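Local coordinates for protein rhamnosidase B (Bacillus sp., PDB 2OKX) that hydrolyses terminal alpha-L-rhamnose residues from rhamnosides as a family 78 glycoside hydrolase, probably with inversion at the anomeric carbon, at residues Val59-Val64 / Ser496-Val501; Asn140-Ala145 / Gly151-Ala156; Ala40-Thr45 / Asn88-Leu93; Gly444-Gly449 / Asp567-Glu572. All blocks are in the same frame, centred on the assembly; numbering follows the deposited sequence.

Overall arrangement
Contacts 1 and 4 join domains, N-terminal to concanavalin-like and concanavalin-like to catalytic alpha barrel; contacts 2 and 3 lie within the N-terminal part. Contact 3 is inside the N-terminal beta sandwich, its centre about 14 Å from that of contact 1. Contact 2 sits about 15 Å from contact 1 between centres and touches it: Glu152 OE1 lies 2.7 Å from both Tyr497 OH and Ser499 OG, probable hydrogen bonds. Contact 4, its centre about 19 Å from that of contact 2, meets it where Ala145 packs on Tyr571. Its segment 567-572 bears Asp567 and Glu572, which hold a glycerol, probably from the crystallisation liquor, consistent with a pocket in the barrel domain.

Contact 1. Residues Val59-Val64 / Ser496-Val501; sequences VGRGPV and SYVSPV
Arg61 reaches across to Val498 and Pro500 by van der Waals contact and through two waters. With CG anti to the carbonyl carbon (chi1 -56°) and the chain extended from CG to NE, the guanidinium is carried well clear of its strand. Arg61 NH1 lies 3.7 Å from Pro500 CA, where the two side chains run at about a right angle, and Arg61 NH2 comes within 3.9 Å of Val498 CG1. Both approaches to the guanidinium are oblique.

Arg61 belongs to strand 57-62, at the edge of a seven-stranded antiparallel sheet in the N-terminal domain; Val498 and Pro500 belong to the concanavalin-like domain, so the contact is an interface between two beta domains, close to the surface.

Polar links run through water at the guanidinium edge, in its plane. One water accepts from Arg61 NH1 at 2.8 Å and donates to Pro500 O; a second accepts a longer bond from the same NH1 and donates to Val498 O at 2.7 Å. The charge itself is met by Glu200, in a salt bridge with NE, and by Phe450, in a cation-pi contact. Beyond Pro500, Val501 N donates to Ser499 OG at 3.3 Å, closing an ST turn.

Contact 2. Residues Asn140-Ala145 / Gly151-Ala156; sequences NSPRMA and GEVIDA
The loop between strands 130-133 and 153-155 of the N-terminal domain folds back on itself here, so that Ser141, Pro142 and Met144 lie against Gly151 and Val153. The touching parts run nearly antiparallel, 162° apart, and they close a short chain reversal whose later arm enters strand 153-155. That strand pairs in parallel with strand 485-489 of the concanavalin-like domain, which places the loop at the junction of the two domains.

One backbone bond ties the arms: Gly151 N donates to Pro142 O at 3.0 Å, nearly in line with the carbonyl (C=O...N angle 163°). Past this bond, Met144 lays its CB 4.0 Å from Gly151 N before its extended chain leads away. Nearer Val153, the packing is apolar; Val153 CG2 meets Ser141 CB at 3.8 Å and Pro142 CD at 4.4 Å.

The Ser141 hydroxyl is tucked between its own backbone N and carbonyl carbon (chi1 68°), which turns it to the opposite arm. Ser141 OG is hydrogen-bonded to Asn21 OD1 and also stands 2.9 Å from Gly151 O. A water completes the link, donating to Ser141 OG at 3.2 Å and accepting from Val153 N at 3.1 Å.

Contact 3. Residues Ala40-Thr45 / Asn88-Leu93; sequences AMLHIT and NTIAVL
Leu42 and Ile90 meet at their ends, each side chain leaving its strand in the direction of the other. Along Leu42, CB starts the reach toward segment 88-93, and CG stands anti to the backbone N (chi1 -168°), beside the carbonyl carbon. Neither atom comes close enough to touch that segment. At the fork the two methyls part, and CD1 does the touching: Leu42 CD1 comes to 4.1 Å from Ile90 CD1, tip to tip. The facing isoleucine places CG1 anti to its carbonyl carbon, beside the backbone N (chi1 -56°), and its chain ends in the methyl that receives Leu42. Ile115 of strand 110-117 touches both residues, adding a third aliphatic side chain to the cluster.

These strands belong to different sheets. Strand 41-47 runs between strands 110-117 and 70-77 in a five-stranded mixed sheet, whereas strand 87-96 lies between strands 22-31 and 49-54 in a seven-stranded antiparallel one. The two sheets are packed face to face as a beta sandwich in the N-terminal domain. Across the two segments the nearest CA atoms, those of Leu42 and Ile90, are 9.9 Å apart, and no hydrogen bond crosses between them; the interlayer contact is made by buried hydrocarbon.

Two residues further along each strand the pairing recurs. Ile44 brings CD1 to 4.3 Å from Val92 CG2. Leu111 and Tyr76 lie against Ile44 from the neighbouring strands of its own sheet, while Phe30 packs on Ile90 within the other.

Contact 4. Residues Gly444-Gly449 / Asp567-Glu572; sequences GAERSG and DCPSYE
Ser448 and Pro569 bring their backbones together, CA to CA 5.9 Å, where the short strand 446-448 meets a loop lacking regular structure. Pro569 provides the apolar surface. Pro569 CB lies 3.6 Å from both CB and OG of Ser448, whose hydroxyl is hydrogen-bonded to Arg502. One ring atom on, Pro569 CG meets Glu446 OE1 at 3.8 Å, so the proline spans two alternate residues of the strand.

Glu446 leaves its backbone with CG anti to N, then bends at chi2 (101°), which carries OE1 to the proline ring, the two side chains crossing obliquely. Glu446 OE1 also lies 4.4 Å from Ser570 CB. Glu469 OE2, a like charge, is close to Glu446 OE1.

Within the loop, Glu572 N donates to Cys568 SG at 3.5 Å, across the turn that follows Pro569. The loop connects helices 544-559 and 577-590 of the six-hairpin glycosidase domain, and strand 446-448 pairs with strand 503-505 in the concanavalin-like domain: the contact is a buried interface between a beta domain and the catalytic alpha barrel of a family 78 rhamnosidase.

Contact 1. Residues Val59-Val64 / Ser496-Val501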
# COMPACT_ATOMS: atom_id res chain seq x y z
N VAL A 59 -5.83 23.88 -1.96
CA VAL A 59 -4.41 24.13 -1.81
C VAL A 59 -3.54 22.90 -1.54
O VAL A 59 -2.42 22.81 -2.03
CB VAL A 59 -4.16 25.18 -0.70
CG1 VAL A 59 -2.67 25.32 -0.43
CG2 VAL A 59 -4.75 26.52 -1.12
N GLY A 60 -4.06 21.95 -0.77
CA GLY A 60 -3.27 20.77 -0.46
C GLY A 60 -4.02 19.68 0.29
O GLY A 60 -5.22 19.82 0.57
N ARG A 61 -3.31 18.60 0.59
CA ARG A 61 -3.85 17.45 1.30
C ARG A 61 -2.83 16.99 2.33
O ARG A 61 -1.63 17.23 2.17
CB ARG A 61 -4.12 16.29 0.33
CG ARG A 61 -5.04 16.61 -0.84
CD ARG A 61 -5.04 15.46 -1.85
NE ARG A 61 -5.77 15.79 -3.07
CZ ARG A 61 -7.08 15.65 -3.23
NH1 ARG A 61 -7.83 15.18 -2.25
NH2 ARG A 61 -7.65 16.00 -4.38
N GLY A 62 -3.31 16.33 3.38
CA GLY A 62 -2.41 15.85 4.42
C GLY A 62 -3.19 15.32 5.61
O GLY A 62 -4.37 15.00 5.49
N PRO A 63 -2.53 15.15 6.76
CA PRO A 63 -1.10 15.40 6.95
C PRO A 63 -0.36 14.13 6.51
O PRO A 63 -1.00 13.17 6.10
CB PRO A 63 -0.99 15.63 8.45
CG PRO A 63 -1.99 14.64 8.99
CD PRO A 63 -3.18 14.84 8.05
N VAL A 64 0.96 14.13 6.59
CA VAL A 64 1.71 12.93 6.23
C VAL A 64 1.41 11.93 7.35
O VAL A 64 0.95 12.33 8.42
CB VAL A 64 3.23 13.21 6.15
CG1 VAL A 64 3.52 14.19 5.01
CG2 VAL A 64 3.74 13.77 7.47
N SER A 496 -19.17 18.16 -10.84
CA SER A 496 -17.80 17.66 -10.85
C SER A 496 -17.51 17.03 -9.50
O SER A 496 -18.07 17.43 -8.48
CB SER A 496 -16.81 18.80 -11.09
OG SER A 496 -17.06 19.41 -12.34
N TYR A 497 -16.63 16.03 -9.50
CA TYR A 497 -16.26 15.36 -8.27
C TYR A 497 -14.85 14.79 -8.35
O TYR A 497 -14.46 14.24 -9.37
CB TYR A 497 -17.23 14.22 -7.96
CG TYR A 497 -16.91 13.50 -6.67
CD1 TYR A 497 -17.15 14.11 -5.44
CD2 TYR A 497 -16.31 12.23 -6.68
CE1 TYR A 497 -16.81 13.47 -4.25
CE2 TYR A 497 -15.97 11.59 -5.49
CZ TYR A 497 -16.22 12.22 -4.28
OH TYR A 497 -15.87 11.60 -3.10
N VAL A 498 -14.10 14.94 -7.26
CA VAL A 498 -12.76 14.40 -7.17
C VAL A 498 -12.67 13.64 -5.86
O VAL A 498 -12.75 14.23 -4.78
CB VAL A 498 -11.69 15.51 -7.19
CG1 VAL A 498 -10.30 14.91 -6.96
CG2 VAL A 498 -11.72 16.26 -8.51
N SER A 499 -12.51 12.33 -5.94
CA SER A 499 -12.41 11.50 -4.75
C SER A 499 -11.17 11.85 -3.95
O SER A 499 -10.06 11.93 -4.49
CB SER A 499 -12.36 10.02 -5.14
OG SER A 499 -12.13 9.20 -4.00
N PRO A 500 -11.33 12.08 -2.63
CA PRO A 500 -10.19 12.42 -1.78
C PRO A 500 -9.47 11.17 -1.28
O PRO A 500 -8.55 11.25 -0.47
CB PRO A 500 -10.83 13.23 -0.66
CG PRO A 500 -12.15 12.54 -0.49
CD PRO A 500 -12.60 12.31 -1.92
N VAL A 501 -9.91 10.01 -1.76
CA VAL A 501 -9.32 8.73 -1.37
C VAL A 501 -8.38 8.26 -2.47
O VAL A 501 -8.80 8.08 -3.61
CB VAL A 501 -10.42 7.67 -1.15
CG1 VAL A 501 -9.79 6.31 -0.85
CG2 VAL A 501 -11.32 8.10 0.00
O HOH W 1 -7.26 13.72 0.08
O HOH W 2 -10.70 15.47 -3.57

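Contact 2. Residues Asn140-Ala145 / Gly151-Ala156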
# COMPACT_ATOMS: atom_id res chain seq x y z
N ASN A 140 -21.54 4.49 6.35
CA ASN A 140 -21.58 3.03 6.37
C ASN A 140 -20.93 2.43 5.12
O ASN A 140 -21.06 1.23 4.87
CB ASN A 140 -23.02 2.51 6.50
CG ASN A 140 -23.86 2.80 5.26
OD1 ASN A 140 -24.77 2.04 4.92
ND2 ASN A 140 -23.58 3.91 4.60
N SER A 141 -20.23 3.25 4.34
CA SER A 141 -19.59 2.77 3.12
C SER A 141 -18.56 1.69 3.47
O SER A 141 -18.08 1.61 4.60
CB SER A 141 -18.94 3.93 2.35
OG SER A 141 -17.85 4.48 3.05
N PRO A 142 -18.19 0.85 2.49
CA PRO A 142 -17.22 -0.23 2.71
C PRO A 142 -15.84 0.15 3.24
O PRO A 142 -15.27 1.18 2.86
CB PRO A 142 -17.12 -0.90 1.34
CG PRO A 142 -18.43 -0.58 0.69
CD PRO A 142 -18.64 0.86 1.09
N ARG A 143 -15.31 -0.69 4.12
CA ARG A 143 -13.97 -0.49 4.63
C ARG A 143 -13.17 -0.86 3.38
O ARG A 143 -13.47 -1.86 2.73
CB ARG A 143 -13.67 -1.48 5.77
CG ARG A 143 -12.23 -1.46 6.27
CD ARG A 143 -11.88 -0.15 6.96
NE ARG A 143 -10.44 -0.03 7.16
CZ ARG A 143 -9.74 -0.72 8.06
NH1 ARG A 143 -10.34 -1.58 8.88
NH2 ARG A 143 -8.42 -0.57 8.12
N MET A 144 -12.19 -0.04 3.04
CA MET A 144 -11.40 -0.28 1.83
C MET A 144 -10.56 -1.55 1.89
O MET A 144 -10.61 -2.38 0.98
CB MET A 144 -10.51 0.92 1.57
CG MET A 144 -9.86 0.95 0.20
SD MET A 144 -9.17 2.59 -0.09
CE MET A 144 -7.96 2.25 -1.41
N ALA A 145 -9.78 -1.69 2.96
CA ALA A 145 -8.92 -2.85 3.13
C ALA A 145 -8.43 -2.87 4.57
O ALA A 145 -8.52 -1.86 5.28
CB ALA A 145 -7.72 -2.76 2.18
N GLY A 151 -13.82 3.16 1.20
CA GLY A 151 -14.19 3.50 -0.16
C GLY A 151 -15.49 4.25 0.05
O GLY A 151 -16.41 3.72 0.68
N GLU A 152 -15.60 5.47 -0.46
CA GLU A 152 -16.80 6.26 -0.21
C GLU A 152 -18.02 6.06 -1.08
O GLU A 152 -17.96 5.52 -2.19
CB GLU A 152 -16.44 7.76 -0.17
CG GLU A 152 -16.33 8.47 -1.53
CD GLU A 152 -14.96 8.34 -2.20
OE1 GLU A 152 -14.63 9.21 -3.04
OE2 GLU A 152 -14.22 7.38 -1.89
N VAL A 153 -19.15 6.49 -0.53
CA VAL A 153 -20.45 6.46 -1.20
C VAL A 153 -21.00 7.86 -0.91
O VAL A 153 -21.25 8.21 0.25
CB VAL A 153 -21.39 5.41 -0.59
CG1 VAL A 153 -22.79 5.59 -1.15
CG2 VAL A 153 -20.88 4.02 -0.92
N ILE A 154 -21.16 8.66 -1.96
CA ILE A 154 -21.63 10.03 -1.83
C ILE A 154 -22.89 10.32 -2.63
O ILE A 154 -22.93 10.11 -3.84
CB ILE A 154 -20.55 11.03 -2.33
CG1 ILE A 154 -19.19 10.73 -1.68
CG2 ILE A 154 -20.99 12.46 -2.04
CD1 ILE A 154 -19.13 10.99 -0.19
N ASP A 155 -23.93 10.80 -1.95
CA ASP A 155 -25.17 11.15 -2.63
C ASP A 155 -25.17 12.67 -2.75
O ASP A 155 -25.49 13.39 -1.80
CB ASP A 155 -26.38 10.68 -1.81
CG ASP A 155 -27.68 10.87 -2.55
OD1 ASP A 155 -28.65 10.14 -2.26
OD2 ASP A 155 -27.74 11.76 -3.43
N ALA A 156 -24.79 13.14 -3.93
CA ALA A 156 -24.69 14.57 -4.21
C ALA A 156 -25.99 15.34 -4.05
O ALA A 156 -25.98 16.57 -3.94
CB ALA A 156 -24.12 14.78 -5.61
O HOH W 3 -18.74 7.47 2.37

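Contact 3. Residues Ala40-Thr45 / Asn88-Leu93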
# COMPACT_ATOMS: atom_id res chain seq x y z
N ALA A 40 2.50 34.81 4.20
CA ALA A 40 1.37 34.43 5.02
C ALA A 40 1.37 32.90 5.05
O ALA A 40 1.04 32.25 4.06
CB ALA A 40 0.07 34.94 4.40
N MET A 41 1.77 32.34 6.19
CA MET A 41 1.84 30.89 6.34
C MET A 41 0.60 30.31 7.02
O MET A 41 0.06 30.90 7.96
CB MET A 41 3.08 30.51 7.16
CG MET A 41 4.40 30.95 6.56
SD MET A 41 4.64 30.33 4.87
CE MET A 41 4.97 28.58 5.19
N LEU A 42 0.16 29.16 6.52
CA LEU A 42 -0.99 28.47 7.08
C LEU A 42 -0.48 27.12 7.57
O LEU A 42 -0.12 26.25 6.77
CB LEU A 42 -2.08 28.28 6.02
CG LEU A 42 -3.45 27.82 6.50
CD1 LEU A 42 -4.49 28.04 5.41
CD2 LEU A 42 -3.40 26.35 6.90
N HIS A 43 -0.44 26.96 8.89
CA HIS A 43 0.02 25.73 9.52
C HIS A 43 -1.19 24.88 9.86
O HIS A 43 -2.14 25.37 10.47
CB HIS A 43 0.80 26.08 10.79
CG HIS A 43 1.86 27.11 10.57
ND1 HIS A 43 3.07 26.82 9.96
CD2 HIS A 43 1.90 28.43 10.86
CE1 HIS A 43 3.80 27.92 9.90
NE2 HIS A 43 3.12 28.91 10.44
N ILE A 44 -1.16 23.61 9.48
CA ILE A 44 -2.31 22.75 9.70
C ILE A 44 -2.02 21.26 9.81
O ILE A 44 -1.04 20.75 9.26
CB ILE A 44 -3.33 22.95 8.55
CG1 ILE A 44 -4.52 21.99 8.70
CG2 ILE A 44 -2.64 22.73 7.21
CD1 ILE A 44 -5.57 22.17 7.61
N THR A 45 -2.88 20.57 10.54
CA THR A 45 -2.82 19.12 10.69
C THR A 45 -4.23 18.70 11.08
O THR A 45 -5.04 19.53 11.49
CB THR A 45 -1.80 18.66 11.75
OG1 THR A 45 -1.62 17.24 11.64
CG2 THR A 45 -2.28 18.98 13.16
N ASN A 88 -11.47 36.91 3.85
CA ASN A 88 -10.93 35.67 3.28
C ASN A 88 -11.61 34.49 3.95
O ASN A 88 -12.01 34.57 5.12
CB ASN A 88 -9.42 35.60 3.52
CG ASN A 88 -8.65 36.53 2.60
OD1 ASN A 88 -8.23 36.13 1.51
ND2 ASN A 88 -8.46 37.77 3.03
N THR A 89 -11.73 33.38 3.22
CA THR A 89 -12.36 32.19 3.76
C THR A 89 -11.48 30.95 3.69
O THR A 89 -10.91 30.63 2.65
CB THR A 89 -13.67 31.88 3.02
OG1 THR A 89 -14.55 33.01 3.13
CG2 THR A 89 -14.34 30.65 3.61
N ILE A 90 -11.38 30.25 4.82
CA ILE A 90 -10.61 29.02 4.91
C ILE A 90 -11.63 27.90 5.07
O ILE A 90 -12.49 27.96 5.94
CB ILE A 90 -9.67 28.99 6.13
CG1 ILE A 90 -8.74 30.21 6.10
CG2 ILE A 90 -8.86 27.70 6.14
CD1 ILE A 90 -7.84 30.27 4.88
N ALA A 91 -11.54 26.89 4.21
CA ALA A 91 -12.46 25.76 4.26
C ALA A 91 -11.66 24.47 4.30
O ALA A 91 -10.66 24.32 3.59
CB ALA A 91 -13.37 25.77 3.05
N VAL A 92 -12.09 23.53 5.13
CA VAL A 92 -11.37 22.27 5.25
C VAL A 92 -12.31 21.08 5.31
O VAL A 92 -13.36 21.13 5.95
CB VAL A 92 -10.49 22.23 6.52
CG1 VAL A 92 -9.67 20.95 6.54
CG2 VAL A 92 -9.59 23.46 6.58
N LEU A 93 -11.91 20.00 4.64
CA LEU A 93 -12.66 18.76 4.67
C LEU A 93 -11.78 17.82 5.47
O LEU A 93 -10.62 17.60 5.10
CB LEU A 93 -12.86 18.19 3.26
CG LEU A 93 -13.47 16.78 3.25
CD1 LEU A 93 -14.91 16.86 3.72
CD2 LEU A 93 -13.40 16.18 1.86

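Contact 4. Residues Gly444-Gly449 / Asp567-Glu572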
# COMPACT_ATOMS: atom_id res chain seq x y z
N GLY A 444 -3.60 3.54 -19.54
CA GLY A 444 -2.43 3.30 -20.38
C GLY A 444 -1.29 2.70 -19.58
O GLY A 444 -0.39 2.05 -20.12
N ALA A 445 -1.35 2.92 -18.27
CA ALA A 445 -0.35 2.40 -17.35
C ALA A 445 -0.91 2.51 -15.95
O ALA A 445 -1.91 3.18 -15.72
CB ALA A 445 0.95 3.21 -17.46
N GLU A 446 -0.26 1.84 -15.01
CA GLU A 446 -0.68 1.91 -13.63
C GLU A 446 -0.48 3.36 -13.20
O GLU A 446 0.46 4.02 -13.65
CB GLU A 446 0.19 0.99 -12.78
CG GLU A 446 -0.15 0.95 -11.30
CD GLU A 446 -0.95 -0.27 -10.91
OE1 GLU A 446 -1.08 -0.54 -9.69
OE2 GLU A 446 -1.45 -0.98 -11.81
N ARG A 447 -1.38 3.86 -12.36
CA ARG A 447 -1.25 5.21 -11.83
C ARG A 447 -1.75 5.18 -10.38
O ARG A 447 -2.36 4.21 -9.94
CB ARG A 447 -2.03 6.24 -12.67
CG ARG A 447 -1.42 6.48 -14.06
CD ARG A 447 -1.85 7.81 -14.66
NE ARG A 447 -1.30 8.03 -16.00
CZ ARG A 447 -0.01 8.23 -16.28
NH1 ARG A 447 0.90 8.25 -15.31
NH2 ARG A 447 0.38 8.41 -17.53
N SER A 448 -1.46 6.24 -9.64
CA SER A 448 -1.86 6.31 -8.24
C SER A 448 -2.33 7.73 -7.97
O SER A 448 -1.60 8.69 -8.20
CB SER A 448 -0.68 5.96 -7.33
OG SER A 448 -1.01 6.09 -5.96
N GLY A 449 -3.56 7.86 -7.48
CA GLY A 449 -4.06 9.19 -7.21
C GLY A 449 -5.54 9.32 -6.97
O GLY A 449 -6.21 8.37 -6.54
N ASP A 567 4.72 -0.10 -0.16
CA ASP A 567 4.88 -1.39 -0.83
C ASP A 567 4.22 -1.34 -2.21
O ASP A 567 4.81 -1.79 -3.20
CB ASP A 567 4.27 -2.51 0.02
CG ASP A 567 2.79 -2.30 0.33
OD1 ASP A 567 2.37 -1.13 0.48
OD2 ASP A 567 2.05 -3.30 0.46
N CYS A 568 3.02 -0.78 -2.28
CA CYS A 568 2.29 -0.67 -3.54
C CYS A 568 1.22 0.42 -3.45
O CYS A 568 0.81 0.83 -2.36
CB CYS A 568 1.63 -2.01 -3.90
SG CYS A 568 0.46 -2.64 -2.66
N PRO A 569 0.76 0.92 -4.61
CA PRO A 569 -0.26 1.97 -4.64
C PRO A 569 -1.71 1.47 -4.62
O PRO A 569 -2.64 2.23 -4.36
CB PRO A 569 0.05 2.70 -5.94
CG PRO A 569 0.42 1.54 -6.84
CD PRO A 569 1.32 0.69 -5.95
N SER A 570 -1.90 0.18 -4.89
CA SER A 570 -3.24 -0.39 -4.93
C SER A 570 -3.73 -0.99 -3.62
O SER A 570 -4.46 -0.34 -2.86
CB SER A 570 -3.34 -1.43 -6.05
OG SER A 570 -2.38 -2.46 -5.88
N TYR A 571 -3.32 -2.23 -3.33
CA TYR A 571 -3.76 -2.92 -2.13
C TYR A 571 -3.46 -2.29 -0.77
O TYR A 571 -4.35 -2.25 0.09
CB TYR A 571 -3.23 -4.36 -2.10
CG TYR A 571 -3.74 -5.23 -3.24
CD1 TYR A 571 -3.08 -5.24 -4.47
CD2 TYR A 571 -4.90 -5.98 -3.11
CE1 TYR A 571 -3.58 -5.98 -5.54
CE2 TYR A 571 -5.41 -6.72 -4.17
CZ TYR A 571 -4.75 -6.71 -5.39
OH TYR A 571 -5.27 -7.40 -6.46
N GLU A 572 -2.25 -1.78 -0.57
CA GLU A 572 -1.90 -1.27 0.75
C GLU A 572 -1.50 0.20 0.95
O GLU A 572 -2.01 0.85 1.87
CB GLU A 572 -0.82 -2.18 1.36
CG GLU A 572 -1.04 -3.66 1.02
CD GLU A 572 -0.25 -4.60 1.90
OE1 GLU A 572 -0.11 -5.79 1.53
OE2 GLU A 572 0.24 -4.17 2.97